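Local coordinates for protein putative alpha-L-fucosidase (Bacteroides thetaiotaomicron VPI-5482, PDB 3GZA) that probably hydrolyses alpha-L-fucosyl linkages in glycans as a family 29 glycoside hydrolase, at residues A[293-304]-A[332-343]; A[392-400]-A[413-422]. All coordinates share one frame; numbering follows the deposited sequence.

Contact 1 (A[293-304]-A[332-343]); sequences IYPLNTLMDKYE and RLKEMGDEINRR
The guanidinium of Arg332 has Ile293 CD1 over one face and Tyr294 O at its edge, near its plane. Arg343 carries the bent chain of Met300, a selenomethionine, on one face. The carboxylates of Glu304 and Glu339 lie at its edge. The ring of Tyr303 takes Ile340 CD1 over a face, a CH-pi contact at 3.9 Å from the ring centroid.

Arg332 NH1 donates to Tyr294 O at 2.9 Å, with an N-H...O angle of 151°. It comes from above the carbonyl plane. The arginine chain bends at chi2 and chi3, which brings NH1 to this carbonyl just before helix 296-304. Its NE also bonds Glu335 OE1 at 2.8 Å.

The axes of helix 296-304 and segment 332-343, part of helix 327-344, cross at -53°, 9.8 Å apart at their closest. Packing is knobs-into-holes. Leu296 fits among Arg332, Glu335, Met336 and Glu339, with CD1 at 3.5 Å from Met336 CA. Met300 sits among Met336, Glu339, Ile340 and Arg343. In return, Met336, also selenomethionine, reaches straight out between Leu299 and Tyr303. Met336 also touches strand 312-317, so the pair packs against the TIM barrel.

Arg343 NH1 makes a weak hydrogen bond to Glu304 OE2 at 2.8 Å, part of a salt bridge. The same oxygen bonds Tyr370 OH. Glu339 OE2 accepts from Arg343 NE at 2.8 Å and from Arg342 NH2 at 2.9 Å. Two arginines on one carboxylate would probably favour its ionised form. Arg342 NE also holds OE1, and this two-nitrogen grip restrains the group's rotation. The apolar centre lies between this network and the Arg332 bond.

Contact 2 (A[392-400]-A[413-422]); sequences VNGKWQTVC and FEPVEATALR
Gly394 N donates to water 2 at 2.9 Å, and that water also bonds Thr419 OG1. Water 1 accepts from Asn393 N and donates to Glu417 O at 3.1 Å. Water 2 ties the type I' turn 392-395 to the corner at Thr419, and water 1 ties it to the strand just before. Beside them, the Val392 methyls meet Glu417 O and Val416.

The fold here is a beta-sandwich of two antiparallel sheets, consistent with an F5/8 type C domain. Strand 395-402 borders one sheet and strand 409-418 the other. The chain then turns at Thr419 into strand 420-428 of the first sheet. A classic beta bulge pairs Val399 and Cys400 with Ile388 of the neighbouring strand.

Between the two edge strands, Val399 CG2 sits over the centre of the Phe413 ring, 4.0 Å from its centroid. Cys400 SG approaches this ring obliquely. At the other end, the guanidinium of Arg422 stacks on one face of the Trp396 indole, the planes 21° apart. Arg422 CZ is 3.7 Å from the five-membered ring centroid, a cation-pi contact. The chi3 bend (60°) turns the guanidinium onto the indole, while Arg422 CB meets the six-membered ring. Arg422 NH2 also salt-bridges Glu389.

How the contacts relate
The contacts lie in series along the chain, with contact 1 complete before contact 2 begins. Their centres are about 27 Å apart. Nearest atoms are about 8 Å apart and do not touch. Contact 1 pairs two helices outside the barrel-like sheet of the fucosidase domain, its centre about 16 Å from the centre of the chain. Contact 2 lies farther out, its centre about 35 Å from that point, where two four-stranded sheets of the C-terminal sandwich meet. They share no strand or helix. Helix 327-344 leads through a short linker to strand 349-353, the first of the sandwich. Glu304 also bonds Tyr370 of strand 366-375, so contact 1 sits where the two domains join.

Contact 1 (A[293-304]-A[332-343])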
loop_
_atom_site.group_PDB
_atom_site.type_symbol
_atom_site.label_atom_id
_atom_site.label_comp_id
_atom_site.label_asym_id
_atom_site.label_seq_id
_atom_site.Cartn_x
_atom_site.Cartn_y
_atom_site.Cartn_z
ATOM N N ILE A 293 -16.324 -5.542 -30.574
ATOM C CA ILE A 293 -15.834 -4.277 -31.119
ATOM C C ILE A 293 -16.889 -3.679 -32.062
ATOM O O ILE A 293 -17.600 -4.402 -32.737
ATOM C CB ILE A 293 -14.495 -4.428 -31.904
ATOM C CG1 ILE A 293 -14.591 -5.471 -32.985
ATOM C CG2 ILE A 293 -13.362 -4.754 -30.909
ATOM C CD1 ILE A 293 -13.304 -5.628 -33.860
ATOM N N TYR A 294 -17.063 -2.355 -32.034
ATOM C CA TYR A 294 -18.029 -1.742 -32.924
ATOM C C TYR A 294 -17.706 -1.957 -34.387
ATOM O O TYR A 294 -16.545 -1.857 -34.775
ATOM C CB TYR A 294 -18.107 -0.219 -32.690
ATOM C CG TYR A 294 -19.049 0.240 -31.566
ATOM C CD1 TYR A 294 -20.372 -0.079 -31.614
ATOM C CD2 TYR A 294 -18.583 0.968 -30.511
ATOM C CE1 TYR A 294 -21.244 0.315 -30.622
ATOM C CE2 TYR A 294 -19.428 1.397 -29.522
ATOM C CZ TYR A 294 -20.759 1.076 -29.579
ATOM O OH TYR A 294 -21.676 1.522 -28.597
ATOM N N PRO A 295 -18.713 -2.281 -35.203
ATOM C CA PRO A 295 -18.512 -2.286 -36.643
ATOM C C PRO A 295 -18.031 -0.949 -37.182
ATOM O O PRO A 295 -18.312 0.128 -36.603
ATOM C CB PRO A 295 -19.919 -2.588 -37.184
ATOM C CG PRO A 295 -20.548 -3.301 -36.126
ATOM C CD PRO A 295 -20.057 -2.808 -34.862
ATOM N N LEU A 296 -17.330 -1.004 -38.308
ATOM C CA LEU A 296 -16.848 0.209 -38.955
ATOM C C LEU A 296 -17.974 1.190 -39.265
ATOM O O LEU A 296 -17.798 2.392 -39.065
ATOM C CB LEU A 296 -16.109 -0.174 -40.260
ATOM C CG LEU A 296 -15.601 1.012 -41.109
ATOM C CD1 LEU A 296 -14.589 1.802 -40.359
ATOM C CD2 LEU A 296 -15.075 0.556 -42.471
ATOM N N ASN A 297 -19.130 0.715 -39.719
ATOM C CA ASN A 297 -20.231 1.599 -40.073
ATOM C C ASN A 297 -20.722 2.376 -38.843
ATOM O O ASN A 297 -20.987 3.584 -38.916
ATOM C CB ASN A 297 -21.386 0.884 -40.783
ATOM N N THR A 298 -20.792 1.705 -37.701
ATOM C CA THR A 298 -21.154 2.398 -36.457
ATOM C C THR A 298 -20.117 3.426 -36.023
ATOM O O THR A 298 -20.480 4.551 -35.628
ATOM C CB THR A 298 -21.418 1.370 -35.352
ATOM O OG1 THR A 298 -22.396 0.448 -35.838
ATOM C CG2 THR A 298 -21.978 2.069 -34.115
ATOM N N LEU A 299 -18.834 3.080 -36.134
ATOM C CA LEU A 299 -17.769 4.018 -35.817
ATOM C C LEU A 299 -17.810 5.268 -36.701
ATOM O O LEU A 299 -17.506 6.368 -36.232
ATOM C CB LEU A 299 -16.408 3.318 -35.948
ATOM C CG LEU A 299 -16.098 2.268 -34.886
ATOM C CD1 LEU A 299 -14.817 1.488 -35.230
ATOM C CD2 LEU A 299 -16.057 2.933 -33.461
HETATM N N MSE A 300 -18.141 5.091 -37.969
HETATM C CA MSE A 300 -18.244 6.224 -38.884
HETATM C C MSE A 300 -19.424 7.117 -38.529
HETATM O O MSE A 300 -19.309 8.332 -38.600
HETATM C CB MSE A 300 -18.301 5.766 -40.319
HETATM C CG MSE A 300 -17.032 5.106 -40.759
HETATM SE SE MSE A 300 -15.367 6.104 -40.448
HETATM C CE MSE A 300 -15.869 7.787 -41.392
ATOM N N ASP A 301 -20.549 6.521 -38.144
ATOM C CA ASP A 301 -21.729 7.276 -37.685
ATOM C C ASP A 301 -21.274 8.114 -36.464
ATOM O O ASP A 301 -21.553 9.326 -36.379
ATOM C CB ASP A 301 -22.825 6.258 -37.293
ATOM C CG ASP A 301 -24.123 6.893 -36.745
ATOM O OD1 ASP A 301 -24.667 7.834 -37.356
ATOM O OD2 ASP A 301 -24.657 6.379 -35.698
ATOM N N LYS A 302 -20.532 7.497 -35.541
ATOM C CA LYS A 302 -20.082 8.228 -34.353
ATOM C C LYS A 302 -19.124 9.343 -34.708
ATOM O O LYS A 302 -19.227 10.461 -34.163
ATOM C CB LYS A 302 -19.505 7.288 -33.308
ATOM C CG LYS A 302 -20.557 6.315 -32.750
ATOM C CD LYS A 302 -19.955 5.370 -31.745
ATOM C CE LYS A 302 -21.024 4.360 -31.275
ATOM N NZ LYS A 302 -22.324 5.012 -30.944
ATOM N N TYR A 303 -18.173 9.069 -35.584
ATOM C CA TYR A 303 -17.231 10.110 -36.050
ATOM C C TYR A 303 -17.982 11.332 -36.571
ATOM O O TYR A 303 -17.671 12.486 -36.200
ATOM C CB TYR A 303 -16.352 9.497 -37.172
ATOM C CG TYR A 303 -15.348 10.488 -37.768
ATOM C CD1 TYR A 303 -14.146 10.736 -37.136
ATOM C CD2 TYR A 303 -15.607 11.134 -38.954
ATOM C CE1 TYR A 303 -13.236 11.640 -37.644
ATOM C CE2 TYR A 303 -14.708 12.011 -39.480
ATOM C CZ TYR A 303 -13.543 12.258 -38.830
ATOM O OH TYR A 303 -12.622 13.170 -39.360
ATOM N N GLU A 304 -18.977 11.108 -37.423
ATOM C CA GLU A 304 -19.716 12.236 -38.020
ATOM C C GLU A 304 -20.539 13.000 -36.980
ATOM O O GLU A 304 -20.825 14.183 -37.149
ATOM C CB GLU A 304 -20.605 11.746 -39.185
ATOM C CG GLU A 304 -19.766 11.248 -40.356
ATOM C CD GLU A 304 -20.563 10.856 -41.555
ATOM O OE1 GLU A 304 -21.787 11.098 -41.610
ATOM O OE2 GLU A 304 -19.954 10.314 -42.492
ATOM N N ARG A 332 -9.701 -3.120 -36.788
ATOM C CA ARG A 332 -10.883 -2.241 -36.871
ATOM C C ARG A 332 -10.500 -0.768 -36.807
ATOM O O ARG A 332 -11.101 0.075 -37.470
ATOM C CB ARG A 332 -11.875 -2.545 -35.743
ATOM C CG ARG A 332 -13.156 -1.743 -35.763
ATOM C CD ARG A 332 -13.947 -1.875 -37.107
ATOM N NE ARG A 332 -13.974 -3.221 -37.711
ATOM C CZ ARG A 332 -14.743 -4.228 -37.302
ATOM N NH1 ARG A 332 -15.533 -4.103 -36.246
ATOM N NH2 ARG A 332 -14.662 -5.395 -37.888
ATOM N N LEU A 333 -9.557 -0.457 -35.934
ATOM C CA LEU A 333 -9.008 0.876 -35.825
ATOM C C LEU A 333 -8.395 1.330 -37.143
ATOM O O LEU A 333 -8.632 2.465 -37.569
ATOM C CB LEU A 333 -7.992 0.944 -34.687
ATOM C CG LEU A 333 -8.592 0.866 -33.284
ATOM C CD1 LEU A 333 -7.520 0.567 -32.213
ATOM C CD2 LEU A 333 -9.415 2.127 -32.879
ATOM N N LYS A 334 -7.619 0.463 -37.776
ATOM C CA LYS A 334 -7.020 0.799 -39.065
ATOM C C LYS A 334 -8.120 1.056 -40.082
ATOM O O LYS A 334 -8.066 2.017 -40.878
ATOM C CB LYS A 334 -6.098 -0.317 -39.525
ATOM C CG LYS A 334 -5.524 -0.063 -40.919
ATOM C CD LYS A 334 -4.787 -1.293 -41.363
ATOM C CE LYS A 334 -4.085 -1.109 -42.687
ATOM N NZ LYS A 334 -5.042 -1.028 -43.807
ATOM N N GLU A 335 -9.129 0.184 -40.095
ATOM C CA GLU A 335 -10.245 0.360 -41.012
ATOM C C GLU A 335 -10.929 1.741 -40.816
ATOM O O GLU A 335 -11.340 2.374 -41.798
ATOM C CB GLU A 335 -11.266 -0.763 -40.850
ATOM C CG GLU A 335 -10.783 -2.142 -41.296
ATOM C CD GLU A 335 -11.670 -3.273 -40.886
ATOM O OE1 GLU A 335 -12.705 -3.033 -40.230
ATOM O OE2 GLU A 335 -11.301 -4.442 -41.225
HETATM N N MSE A 336 -11.080 2.176 -39.565
HETATM C CA MSE A 336 -11.693 3.485 -39.246
HETATM C C MSE A 336 -10.880 4.645 -39.828
HETATM O O MSE A 336 -11.409 5.505 -40.513
HETATM C CB MSE A 336 -11.836 3.649 -37.755
HETATM C CG MSE A 336 -12.583 4.884 -37.383
HETATM SE SE MSE A 336 -12.757 5.101 -35.511
HETATM C CE MSE A 336 -13.880 6.614 -35.440
ATOM N N GLY A 337 -9.574 4.632 -39.588
ATOM C CA GLY A 337 -8.701 5.653 -40.129
ATOM C C GLY A 337 -8.707 5.637 -41.633
ATOM O O GLY A 337 -8.762 6.699 -42.268
ATOM N N ASP A 338 -8.654 4.444 -42.232
ATOM C CA ASP A 338 -8.676 4.340 -43.697
ATOM C C ASP A 338 -9.975 4.899 -44.310
ATOM O O ASP A 338 -9.945 5.531 -45.388
ATOM C CB ASP A 338 -8.531 2.871 -44.114
ATOM C CG ASP A 338 -7.142 2.312 -43.869
ATOM O OD1 ASP A 338 -6.195 3.077 -43.539
ATOM O OD2 ASP A 338 -7.021 1.066 -43.987
ATOM N N GLU A 339 -11.094 4.711 -43.596
ATOM C CA GLU A 339 -12.380 5.108 -44.092
ATOM C C GLU A 339 -12.565 6.622 -43.901
ATOM O O GLU A 339 -13.135 7.290 -44.758
ATOM C CB GLU A 339 -13.481 4.270 -43.482
ATOM C CG GLU A 339 -14.853 4.652 -43.938
ATOM C CD GLU A 339 -15.129 4.416 -45.406
ATOM O OE1 GLU A 339 -14.330 3.760 -46.098
ATOM O OE2 GLU A 339 -16.160 4.917 -45.894
ATOM N N ILE A 340 -12.046 7.175 -42.819
ATOM C CA ILE A 340 -12.071 8.629 -42.646
ATOM C C ILE A 340 -11.301 9.260 -43.781
ATOM O O ILE A 340 -11.764 10.237 -44.390
ATOM C CB ILE A 340 -11.472 9.064 -41.309
ATOM C CG1 ILE A 340 -12.393 8.616 -40.166
ATOM C CG2 ILE A 340 -11.320 10.573 -41.249
ATOM C CD1 ILE A 340 -11.681 8.644 -38.762
ATOM N N ASN A 341 -10.130 8.698 -44.096
ATOM C CA ASN A 341 -9.353 9.219 -45.217
ATOM C C ASN A 341 -10.045 9.038 -46.551
ATOM O O ASN A 341 -10.047 9.959 -47.385
ATOM C CB ASN A 341 -7.969 8.609 -45.241
ATOM C CG ASN A 341 -7.085 9.141 -44.120
ATOM O OD1 ASN A 341 -7.303 10.260 -43.622
ATOM N ND2 ASN A 341 -6.066 8.367 -43.739
ATOM N N ARG A 342 -10.640 7.866 -46.759
ATOM C CA ARG A 342 -11.352 7.632 -48.007
ATOM C C ARG A 342 -12.472 8.659 -48.247
ATOM O O ARG A 342 -12.651 9.169 -49.375
ATOM C CB ARG A 342 -11.956 6.238 -48.032
ATOM C CG ARG A 342 -12.380 5.835 -49.428
ATOM C CD ARG A 342 -13.129 4.517 -49.427
ATOM N NE ARG A 342 -14.443 4.648 -48.804
ATOM C CZ ARG A 342 -15.532 5.128 -49.393
ATOM N NH1 ARG A 342 -15.533 5.492 -50.672
ATOM N NH2 ARG A 342 -16.660 5.218 -48.693
ATOM N N ARG A 343 -13.229 8.966 -47.199
ATOM C CA ARG A 343 -14.346 9.881 -47.354
ATOM C C ARG A 343 -13.935 11.340 -47.448
ATOM O O ARG A 343 -14.430 12.061 -48.332
ATOM C CB ARG A 343 -15.327 9.767 -46.187
ATOM C CG ARG A 343 -15.926 8.405 -46.042
ATOM C CD ARG A 343 -17.006 8.406 -45.005
ATOM N NE ARG A 343 -17.537 7.065 -44.806
ATOM C CZ ARG A 343 -18.569 6.785 -44.021
ATOM N NH1 ARG A 343 -19.195 7.733 -43.365
ATOM N NH2 ARG A 343 -18.979 5.533 -43.898
#

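Contact 2 (A[392-400]-A[413-422])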
loop_
_atom_site.group_PDB
_atom_site.type_symbol
_atom_site.label_atom_id
_atom_site.label_comp_id
_atom_site.label_asym_id
_atom_site.label_seq_id
_atom_site.Cartn_x
_atom_site.Cartn_y
_atom_site.Cartn_z
ATOM N N VAL A 392 -28.289 23.306 -58.967
ATOM C CA VAL A 392 -28.748 22.104 -59.646
ATOM C C VAL A 392 -29.615 22.517 -60.840
ATOM O O VAL A 392 -30.643 23.187 -60.680
ATOM C CB VAL A 392 -29.546 21.220 -58.671
ATOM C CG1 VAL A 392 -30.060 19.979 -59.370
ATOM C CG2 VAL A 392 -28.693 20.854 -57.444
ATOM N N ASN A 393 -29.172 22.153 -62.039
ATOM C CA ASN A 393 -29.828 22.565 -63.271
ATOM C C ASN A 393 -29.939 24.084 -63.377
ATOM O O ASN A 393 -30.966 24.615 -63.831
ATOM C CB ASN A 393 -31.197 21.905 -63.418
ATOM C CG ASN A 393 -31.100 20.412 -63.493
ATOM O OD1 ASN A 393 -30.305 19.872 -64.262
ATOM N ND2 ASN A 393 -31.916 19.723 -62.702
ATOM N N GLY A 394 -28.875 24.764 -62.957
ATOM C CA GLY A 394 -28.799 26.220 -62.985
ATOM C C GLY A 394 -29.592 26.963 -61.924
ATOM O O GLY A 394 -29.643 28.201 -61.951
ATOM N N LYS A 395 -30.201 26.243 -60.986
ATOM C CA LYS A 395 -31.012 26.867 -59.949
ATOM C C LYS A 395 -30.530 26.420 -58.598
ATOM O O LYS A 395 -30.294 25.240 -58.378
ATOM C CB LYS A 395 -32.485 26.484 -60.102
ATOM N N TRP A 396 -30.395 27.382 -57.693
ATOM C CA TRP A 396 -29.965 27.097 -56.335
ATOM C C TRP A 396 -31.094 26.458 -55.538
ATOM O O TRP A 396 -32.246 26.914 -55.614
ATOM C CB TRP A 396 -29.560 28.379 -55.625
ATOM C CG TRP A 396 -28.326 28.999 -56.139
ATOM C CD1 TRP A 396 -28.230 30.117 -56.899
ATOM C CD2 TRP A 396 -26.994 28.542 -55.927
ATOM N NE1 TRP A 396 -26.909 30.396 -57.162
ATOM C CE2 TRP A 396 -26.132 29.442 -56.576
ATOM C CE3 TRP A 396 -26.444 27.462 -55.242
ATOM C CZ2 TRP A 396 -24.744 29.281 -56.570
ATOM C CZ3 TRP A 396 -25.071 27.305 -55.234
ATOM C CH2 TRP A 396 -24.238 28.203 -55.894
ATOM N N GLN A 397 -30.766 25.395 -54.811
ATOM C CA GLN A 397 -31.695 24.756 -53.893
ATOM C C GLN A 397 -30.946 24.503 -52.610
ATOM O O GLN A 397 -29.762 24.206 -52.637
ATOM C CB GLN A 397 -32.245 23.451 -54.443
ATOM C CG GLN A 397 -31.246 22.358 -54.650
ATOM C CD GLN A 397 -31.862 21.149 -55.319
ATOM O OE1 GLN A 397 -31.875 20.050 -54.750
ATOM N NE2 GLN A 397 -32.406 21.347 -56.513
ATOM N N THR A 398 -31.645 24.599 -51.494
ATOM C CA THR A 398 -31.044 24.380 -50.197
ATOM C C THR A 398 -30.925 22.890 -49.927
ATOM O O THR A 398 -31.896 22.150 -50.112
ATOM C CB THR A 398 -31.870 25.047 -49.100
ATOM O OG1 THR A 398 -32.023 26.438 -49.426
ATOM C CG2 THR A 398 -31.217 24.891 -47.734
ATOM N N VAL A 399 -29.729 22.468 -49.521
ATOM C CA VAL A 399 -29.442 21.075 -49.199
ATOM C C VAL A 399 -29.362 20.842 -47.678
ATOM O O VAL A 399 -29.632 19.739 -47.206
ATOM C CB VAL A 399 -28.185 20.560 -49.949
ATOM C CG1 VAL A 399 -28.475 20.507 -51.473
ATOM C CG2 VAL A 399 -26.990 21.418 -49.675
ATOM N N CYS A 400 -28.981 21.866 -46.917
ATOM C CA CYS A 400 -28.993 21.758 -45.446
ATOM C C CYS A 400 -28.938 23.110 -44.772
ATOM O O CYS A 400 -28.655 24.136 -45.395
ATOM C CB CYS A 400 -27.887 20.859 -44.917
ATOM S SG CYS A 400 -26.252 21.379 -45.335
ATOM N N PHE A 413 -26.114 14.935 -46.955
ATOM C CA PHE A 413 -27.447 15.159 -47.478
ATOM C C PHE A 413 -27.662 14.265 -48.677
ATOM O O PHE A 413 -26.731 13.638 -49.153
ATOM C CB PHE A 413 -27.633 16.648 -47.834
ATOM C CG PHE A 413 -26.437 17.267 -48.516
ATOM C CD1 PHE A 413 -26.294 17.206 -49.890
ATOM C CD2 PHE A 413 -25.450 17.878 -47.780
ATOM C CE1 PHE A 413 -25.182 17.758 -50.521
ATOM C CE2 PHE A 413 -24.345 18.440 -48.410
ATOM C CZ PHE A 413 -24.209 18.363 -49.775
ATOM N N GLU A 414 -28.912 14.182 -49.114
ATOM C CA GLU A 414 -29.284 13.381 -50.273
ATOM C C GLU A 414 -28.485 13.921 -51.462
ATOM O O GLU A 414 -28.445 15.128 -51.665
ATOM C CB GLU A 414 -30.793 13.471 -50.491
ATOM C CG GLU A 414 -31.340 12.645 -51.630
ATOM C CD GLU A 414 -31.283 11.116 -51.402
ATOM O OE1 GLU A 414 -30.935 10.652 -50.280
ATOM O OE2 GLU A 414 -31.637 10.389 -52.377
ATOM N N PRO A 415 -27.849 13.036 -52.250
ATOM C CA PRO A 415 -26.980 13.508 -53.326
ATOM C C PRO A 415 -27.675 14.324 -54.387
ATOM O O PRO A 415 -28.814 14.034 -54.725
ATOM C CB PRO A 415 -26.469 12.214 -53.970
ATOM C CG PRO A 415 -26.651 11.189 -52.962
ATOM C CD PRO A 415 -27.891 11.568 -52.214
ATOM N N VAL A 416 -26.977 15.313 -54.922
ATOM C CA VAL A 416 -27.501 16.148 -55.981
ATOM C C VAL A 416 -26.419 16.312 -57.041
ATOM O O VAL A 416 -25.238 16.209 -56.736
ATOM C CB VAL A 416 -27.934 17.561 -55.480
ATOM C CG1 VAL A 416 -29.125 17.459 -54.546
ATOM C CG2 VAL A 416 -26.764 18.291 -54.814
ATOM N N GLU A 417 -26.843 16.516 -58.286
ATOM C CA GLU A 417 -25.940 16.771 -59.392
ATOM C C GLU A 417 -25.843 18.276 -59.437
ATOM O O GLU A 417 -26.812 18.955 -59.820
ATOM C CB GLU A 417 -26.501 16.214 -60.704
ATOM C CG GLU A 417 -26.584 14.712 -60.716
ATOM C CD GLU A 417 -25.220 14.061 -60.601
ATOM O OE1 GLU A 417 -24.299 14.430 -61.369
ATOM O OE2 GLU A 417 -25.073 13.175 -59.738
ATOM N N ALA A 418 -24.670 18.787 -59.087
ATOM C CA ALA A 418 -24.486 20.210 -58.904
ATOM C C ALA A 418 -23.295 20.778 -59.645
ATOM O O ALA A 418 -22.341 20.078 -59.918
ATOM C CB ALA A 418 -24.317 20.486 -57.358
ATOM N N THR A 419 -23.349 22.066 -59.940
ATOM C CA THR A 419 -22.204 22.751 -60.531
ATOM C C THR A 419 -21.505 23.643 -59.493
ATOM O O THR A 419 -20.399 24.119 -59.718
ATOM C CB THR A 419 -22.609 23.567 -61.741
ATOM O OG1 THR A 419 -23.649 24.485 -61.391
ATOM C CG2 THR A 419 -23.115 22.638 -62.864
ATOM N N ALA A 420 -22.138 23.854 -58.340
ATOM C CA ALA A 420 -21.572 24.708 -57.340
ATOM C C ALA A 420 -22.324 24.533 -56.044
ATOM O O ALA A 420 -23.448 24.060 -56.045
ATOM C CB ALA A 420 -21.639 26.167 -57.818
ATOM N N LEU A 421 -21.658 24.833 -54.935
ATOM C CA LEU A 421 -22.291 24.869 -53.614
ATOM C C LEU A 421 -22.120 26.265 -53.068
ATOM O O LEU A 421 -21.164 26.967 -53.413
ATOM C CB LEU A 421 -21.652 23.903 -52.629
ATOM C CG LEU A 421 -21.850 22.412 -52.844
ATOM C CD1 LEU A 421 -21.312 21.707 -51.624
ATOM C CD2 LEU A 421 -23.304 22.053 -53.064
ATOM N N ARG A 422 -23.022 26.676 -52.191
ATOM C CA ARG A 422 -22.898 27.997 -51.609
ATOM C C ARG A 422 -23.248 27.950 -50.144
ATOM O O ARG A 422 -24.304 27.458 -49.770
ATOM C CB ARG A 422 -23.782 29.018 -52.308
ATOM C CG ARG A 422 -23.585 30.459 -51.807
ATOM C CD ARG A 422 -24.253 31.433 -52.725
ATOM N NE ARG A 422 -25.692 31.196 -52.817
ATOM C CZ ARG A 422 -26.492 31.769 -53.721
ATOM N NH1 ARG A 422 -26.003 32.590 -54.648
ATOM N NH2 ARG A 422 -27.792 31.499 -53.735
HETATM O O HOH W 1 -26.455 20.994 -62.137
HETATM O O HOH W 2 -26.354 23.638 -62.226
#